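Local coordinates for peptide-binding protein (Photobacterium damsela subsp. piscicida, PDB 6SQX) that is a secreted NlpC/P60 endopeptidase that cleaves the peptidoglycan of potentially competing bacteria, at residues V236-L241 and I252-S257; D240-K245 and L280-K285. All coordinates share one frame; numbering follows the deposited sequence.

In the fold
Segments 236-241, 252-257 and 240-245 belong to one long excursion between strands 230-234 and 259-262. The antiparallel sheet of these strands repeats the strand order of the preceding SH3 domain, consistent with a second SH3-like unit whose excursion corresponds to the RT loop. Interaction 1 (236-241 with 252-257) pairs its two limbs; interaction 2 joins its outer part, 240-245, to 280-285, where the chain leaves strand 277-281. They share Asp240 and Leu241, and their centres lie 13 Å apart, about 16 and 27 Å from the centre of the chain. In interaction 1, Glu254 and Ala255 also bond Arg330, on NlpC/P60 helix 326-334, which follows the oxidised Cys324.

Interaction 1: V236-L241 and I252-S257; sequences VRKQDL and ILEAGS. With EDO (1,2-ethanediol), chain N.
Lys238 and Glu254 are a non-hydrogen-bonded pair of a short antiparallel hairpin, strand 238-240 against strand 252-254, their side chains alongside each other. The backbone bonds centre on Gln239 and Leu253: Leu253 N gives to Gln239 O at 2.8 Å, Gln239 N returns a longer bond to Leu253 O, and Ala255 N to Arg237 O (2.8 Å) extends the pairing. A type II turn from Glu254 to Ser257 follows, with Gly256 at a phi of 98°; there Glu254 O accepts from both Ser257 N and Ser257 OG.

The charged contact lies on the Lys238 and Glu254 face, where a bend at the end of Lys238 (chi4 -83°) turns NZ onto the syn lone pair of Glu254 OE2 at 2.7 Å. A water links Arg237 NH2 to Glu254 OE1, which also forms a salt bridge with Arg330. O2 of a 1,2-ethanediol, probably from the crystallisation liquor, is modelled 2.4 Å from Glu254 OE2, so short that the details of this bond are doubtful.

On the Gln239 and Leu253 face, Leu253 CD2 lies along the Gln239 amide, 3.8 Å from NE2; the apolar contact is Leu241 CD2 on Leu253 CB at 3.9 Å. A water accepts from Gln239 NE2 and donates to Val236 O and Leu253 O; Gln239 OE1 receives Lys288 N.

With Lys238 and Arg330 around it, the Glu254 carboxylate probably stays ionised despite its burial.

Interaction 2: D240-K245 and L280-K285; sequences DLPIEK and LTVNSK
Pro242 packs its CG and CD against Val282 and Asn283. Val282 meets the ring at about a right angle: with CG1 anti to the backbone N (chi1 -178°), that methyl reaches Pro242 CD at 3.6 Å, while Leu241 CD2 makes a looser apolar contact with the same CG1. The ring also presses on the backbone carbonyl of Asn283, Pro242 CG standing only 2.9 Å from Asn283 O, a tight fit. Segment 280-285 continues out of edge strand 277-281 of an antiparallel sheet with the strand order of the preceding SH3 domain; the long loop holding Pro242 to Lys245, between strands 238-240 and 252-254, is thus consistent with the RT loop of a second SH3-like unit, its outer part laid against the chain running on to strand 289-291. Ser284 folds back, OG giving to Val282 O at 2.8 Å and also pairing with Leu266 N.

Glu244 is bent at its middle (chi2 -59°), which brings OE2 to Asn283 ND2, tilted from the amide plane. Asn283 ND2 donates to Glu244 OE2 at 2.9 Å from above the carboxylate plane, the two flat groups being turned 70° apart. A water adds a second link, giving to this OE2 and accepting from Asn283 N. Lys285, kinked at chi2, runs past Pro242 in the opposite direction, NZ 4.0 Å from Pro242 CG; at 4.9 Å from Glu244 OE2, Lys285 NZ forms no salt bridge with it.

Interaction 1: V236-L241 and I252-S257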
loop_
_atom_site.group_PDB
_atom_site.type_symbol
_atom_site.label_atom_id
_atom_site.label_comp_id
_atom_site.label_asym_id
_atom_site.label_seq_id
_atom_site.Cartn_x
_atom_site.Cartn_y
_atom_site.Cartn_z
ATOM N N VAL A 236 8.190 -14.269 4.622
ATOM C CA VAL A 236 6.955 -14.354 5.398
ATOM C C VAL A 236 6.565 -12.935 5.809
ATOM O O VAL A 236 7.378 -12.002 5.734
ATOM C CB VAL A 236 7.108 -15.249 6.656
ATOM C CG1 VAL A 236 7.456 -16.718 6.273
ATOM C CG2 VAL A 236 8.148 -14.668 7.643
ATOM N N ARG A 237 5.306 -12.763 6.238
ATOM C CA ARG A 237 4.806 -11.401 6.452
ATOM C C ARG A 237 5.529 -10.721 7.612
ATOM O O ARG A 237 5.988 -9.579 7.489
ATOM C CB ARG A 237 3.279 -11.359 6.620
ATOM C CG ARG A 237 2.777 -9.903 6.754
ATOM C CD ARG A 237 1.296 -9.737 6.543
ATOM N NE ARG A 237 0.446 -10.297 7.595
ATOM C CZ ARG A 237 -0.158 -9.592 8.564
ATOM N NH1 ARG A 237 -0.988 -10.201 9.413
ATOM N NH2 ARG A 237 0.046 -8.290 8.716
ATOM N N LYS A 238 5.592 -11.373 8.778
ATOM C CA LYS A 238 6.224 -10.792 9.958
ATOM C C LYS A 238 7.133 -11.812 10.608
ATOM O O LYS A 238 6.792 -12.992 10.664
ATOM C CB LYS A 238 5.205 -10.418 11.030
ATOM C CG LYS A 238 4.294 -9.197 10.620
ATOM C CD LYS A 238 3.245 -8.996 11.650
ATOM C CE LYS A 238 2.252 -7.940 11.247
ATOM N NZ LYS A 238 2.751 -6.553 11.571
ATOM N N GLN A 239 8.265 -11.353 11.138
ATOM C CA GLN A 239 9.098 -12.244 11.935
ATOM C C GLN A 239 9.873 -11.387 12.930
ATOM O O GLN A 239 10.056 -10.185 12.726
ATOM C CB GLN A 239 10.013 -13.073 11.044
ATOM C CG GLN A 239 11.008 -12.267 10.323
ATOM C CD GLN A 239 11.640 -13.123 9.195
ATOM O OE1 GLN A 239 12.413 -14.042 9.463
ATOM N NE2 GLN A 239 11.289 -12.838 7.938
ATOM N N ASP A 240 10.305 -12.004 14.037
ATOM C CA ASP A 240 11.010 -11.286 15.096
ATOM C C ASP A 240 12.520 -11.321 14.867
ATOM O O ASP A 240 13.091 -12.385 14.595
ATOM C CB ASP A 240 10.705 -11.969 16.426
ATOM C CG ASP A 240 9.239 -11.916 16.757
ATOM O OD1 ASP A 240 8.643 -10.846 16.532
ATOM O OD2 ASP A 240 8.641 -12.943 17.218
ATOM N N LEU A 241 13.185 -10.162 15.015
ATOM C CA LEU A 241 14.646 -10.142 14.923
ATOM C C LEU A 241 15.246 -10.509 16.283
ATOM O O LEU A 241 14.600 -10.298 17.315
ATOM C CB LEU A 241 15.132 -8.774 14.456
ATOM C CG LEU A 241 14.686 -8.494 13.026
ATOM C CD1 LEU A 241 15.181 -7.132 12.540
ATOM C CD2 LEU A 241 15.127 -9.573 12.031
ATOM N N ILE A 252 10.453 -6.028 14.623
ATOM C CA ILE A 252 9.719 -6.870 13.692
ATOM C C ILE A 252 10.201 -6.591 12.275
ATOM O O ILE A 252 10.263 -5.432 11.831
ATOM C CB ILE A 252 8.203 -6.690 13.843
ATOM C CG1 ILE A 252 7.813 -7.177 15.245
ATOM C CG2 ILE A 252 7.464 -7.468 12.750
ATOM C CD1 ILE A 252 6.345 -7.024 15.587
ATOM N N LEU A 253 10.564 -7.638 11.559
ATOM C CA LEU A 253 10.936 -7.530 10.141
ATOM C C LEU A 253 9.715 -7.866 9.291
ATOM O O LEU A 253 9.104 -8.930 9.465
ATOM C CB LEU A 253 12.051 -8.547 9.842
ATOM C CG LEU A 253 12.550 -8.702 8.405
ATOM C CD1 LEU A 253 13.153 -7.362 7.910
ATOM C CD2 LEU A 253 13.549 -9.854 8.297
ATOM N N GLU A 254 9.352 -6.969 8.360
ATOM C CA GLU A 254 8.106 -7.067 7.607
ATOM C C GLU A 254 8.387 -7.394 6.151
ATOM O O GLU A 254 9.341 -6.865 5.538
ATOM C CB GLU A 254 7.343 -5.741 7.656
ATOM C CG GLU A 254 6.842 -5.406 9.058
ATOM C CD GLU A 254 5.378 -5.797 9.337
ATOM O OE1 GLU A 254 4.742 -6.422 8.449
ATOM O OE2 GLU A 254 4.908 -5.474 10.459
ATOM N N ALA A 255 7.549 -8.247 5.565
ATOM C CA ALA A 255 7.637 -8.471 4.123
ATOM C C ALA A 255 7.537 -7.134 3.382
ATOM O O ALA A 255 6.853 -6.200 3.824
ATOM C CB ALA A 255 6.535 -9.428 3.660
ATOM N N GLY A 256 8.238 -7.062 2.260
ATOM C CA GLY A 256 8.374 -5.819 1.504
ATOM C C GLY A 256 9.669 -5.092 1.783
ATOM O O GLY A 256 10.100 -4.281 0.963
ATOM N N SER A 257 10.317 -5.373 2.918
ATOM C CA SER A 257 11.606 -4.768 3.210
ATOM C C SER A 257 12.662 -5.294 2.245
ATOM O O SER A 257 12.626 -6.440 1.805
ATOM C CB SER A 257 12.062 -5.163 4.615
ATOM O OG SER A 257 11.088 -4.781 5.569
HETATM C C1 EDO N . 6.011 -2.765 14.078
HETATM O O1 EDO N . 7.368 -2.430 13.787
HETATM C C2 EDO N . 5.378 -3.302 12.796
HETATM O O2 EDO N . 5.813 -4.626 12.529
HETATM O O HOH W 1 9.141 -10.967 7.611
HETATM O O HOH W 2 2.010 -6.514 8.068
#

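Interaction 2: D240-K245 and L280-K285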
loop_
_atom_site.group_PDB
_atom_site.type_symbol
_atom_site.label_atom_id
_atom_site.label_comp_id
_atom_site.label_asym_id
_atom_site.label_seq_id
_atom_site.Cartn_x
_atom_site.Cartn_y
_atom_site.Cartn_z
ATOM N N ASP A 240 10.305 -12.004 14.037
ATOM C CA ASP A 240 11.010 -11.286 15.096
ATOM C C ASP A 240 12.520 -11.321 14.867
ATOM O O ASP A 240 13.091 -12.385 14.595
ATOM C CB ASP A 240 10.705 -11.969 16.426
ATOM C CG ASP A 240 9.239 -11.916 16.757
ATOM O OD1 ASP A 240 8.643 -10.846 16.532
ATOM O OD2 ASP A 240 8.641 -12.943 17.218
ATOM N N LEU A 241 13.185 -10.162 15.015
ATOM C CA LEU A 241 14.646 -10.142 14.923
ATOM C C LEU A 241 15.246 -10.509 16.283
ATOM O O LEU A 241 14.600 -10.298 17.315
ATOM C CB LEU A 241 15.132 -8.774 14.456
ATOM C CG LEU A 241 14.686 -8.494 13.026
ATOM C CD1 LEU A 241 15.181 -7.132 12.540
ATOM C CD2 LEU A 241 15.127 -9.573 12.031
ATOM N N PRO A 242 16.431 -11.142 16.310
ATOM C CA PRO A 242 17.008 -11.592 17.583
ATOM C C PRO A 242 17.168 -10.443 18.552
ATOM O O PRO A 242 17.505 -9.316 18.162
ATOM C CB PRO A 242 18.380 -12.129 17.179
ATOM C CG PRO A 242 18.244 -12.526 15.816
ATOM C CD PRO A 242 17.184 -11.662 15.166
ATOM N N ILE A 243 16.915 -10.744 19.821
ATOM C CA ILE A 243 17.164 -9.806 20.909
ATOM C C ILE A 243 18.533 -10.140 21.488
ATOM O O ILE A 243 18.727 -11.199 22.100
ATOM C CB ILE A 243 16.057 -9.844 21.969
ATOM C CG1 ILE A 243 14.686 -9.654 21.307
ATOM C CG2 ILE A 243 16.268 -8.733 22.981
ATOM C CD1 ILE A 243 13.522 -9.912 22.241
ATOM N N GLU A 244 19.483 -9.232 21.275
ATOM C CA GLU A 244 20.836 -9.401 21.776
ATOM C C GLU A 244 20.910 -8.978 23.239
ATOM O O GLU A 244 19.929 -8.514 23.833
ATOM C CB GLU A 244 21.826 -8.646 20.891
ATOM C CG GLU A 244 21.821 -9.149 19.459
ATOM C CD GLU A 244 22.165 -10.626 19.357
ATOM O OE1 GLU A 244 22.913 -11.138 20.225
ATOM O OE2 GLU A 244 21.692 -11.284 18.409
ATOM N N LYS A 245 22.105 -9.132 23.817
ATOM C CA LYS A 245 22.274 -8.948 25.255
ATOM C C LYS A 245 21.884 -7.539 25.695
ATOM O O LYS A 245 21.310 -7.356 26.775
ATOM C CB LYS A 245 23.718 -9.270 25.646
ATOM C CG LYS A 245 23.951 -9.458 27.140
ATOM C CD LYS A 245 25.417 -9.771 27.427
ATOM C CE LYS A 245 25.637 -10.140 28.886
ATOM N NZ LYS A 245 27.078 -10.320 29.197
ATOM N N LEU A 280 23.889 -2.435 10.935
ATOM C CA LEU A 280 24.131 -3.383 12.017
ATOM C C LEU A 280 23.887 -4.793 11.507
ATOM O O LEU A 280 22.822 -5.065 10.951
ATOM C CB LEU A 280 23.157 -3.104 13.157
ATOM C CG LEU A 280 23.089 -4.131 14.291
ATOM C CD1 LEU A 280 24.393 -4.055 15.082
ATOM C CD2 LEU A 280 21.863 -3.893 15.188
ATOM N N THR A 281 24.848 -5.693 11.731
ATOM C CA THR A 281 24.661 -7.092 11.358
ATOM C C THR A 281 23.771 -7.810 12.375
ATOM O O THR A 281 23.999 -7.722 13.588
ATOM C CB THR A 281 26.013 -7.798 11.297
ATOM O OG1 THR A 281 26.798 -7.213 10.268
ATOM C CG2 THR A 281 25.837 -9.273 10.978
ATOM N N VAL A 282 22.769 -8.532 11.881
ATOM C CA VAL A 282 21.816 -9.265 12.710
ATOM C C VAL A 282 22.161 -10.748 12.681
ATOM O O VAL A 282 22.453 -11.302 11.622
ATOM C CB VAL A 282 20.390 -9.041 12.160
ATOM C CG1 VAL A 282 19.343 -9.735 13.020
ATOM C CG2 VAL A 282 20.079 -7.548 12.038
ATOM N N ASN A 283 22.121 -11.402 13.836
ATOM C CA ASN A 283 22.237 -12.869 13.838
ATOM C C ASN A 283 21.035 -13.464 13.108
ATOM O O ASN A 283 19.890 -13.296 13.540
ATOM C CB ASN A 283 22.319 -13.386 15.269
ATOM C CG ASN A 283 23.721 -13.212 15.875
ATOM O OD1 ASN A 283 24.738 -13.357 15.179
ATOM N ND2 ASN A 283 23.778 -12.884 17.166
ATOM N N SER A 284 21.273 -14.127 11.978
ATOM C CA SER A 284 20.209 -14.443 11.032
ATOM C C SER A 284 19.892 -15.931 10.930
ATOM O O SER A 284 19.152 -16.328 10.019
ATOM C CB SER A 284 20.552 -13.874 9.654
ATOM O OG SER A 284 20.742 -12.463 9.744
ATOM N N LYS A 285 20.433 -16.763 11.833
ATOM C CA LYS A 285 20.258 -18.209 11.703
ATOM C C LYS A 285 18.794 -18.618 11.498
ATOM O O LYS A 285 18.496 -19.484 10.666
ATOM C CB LYS A 285 20.894 -18.939 12.892
ATOM C CG LYS A 285 20.234 -18.665 14.245
ATOM C CD LYS A 285 20.736 -17.371 14.885
ATOM C CE LYS A 285 19.908 -16.998 16.113
ATOM N NZ LYS A 285 20.381 -15.731 16.751
HETATM O O HOH W 3 21.381 -9.716 16.197
#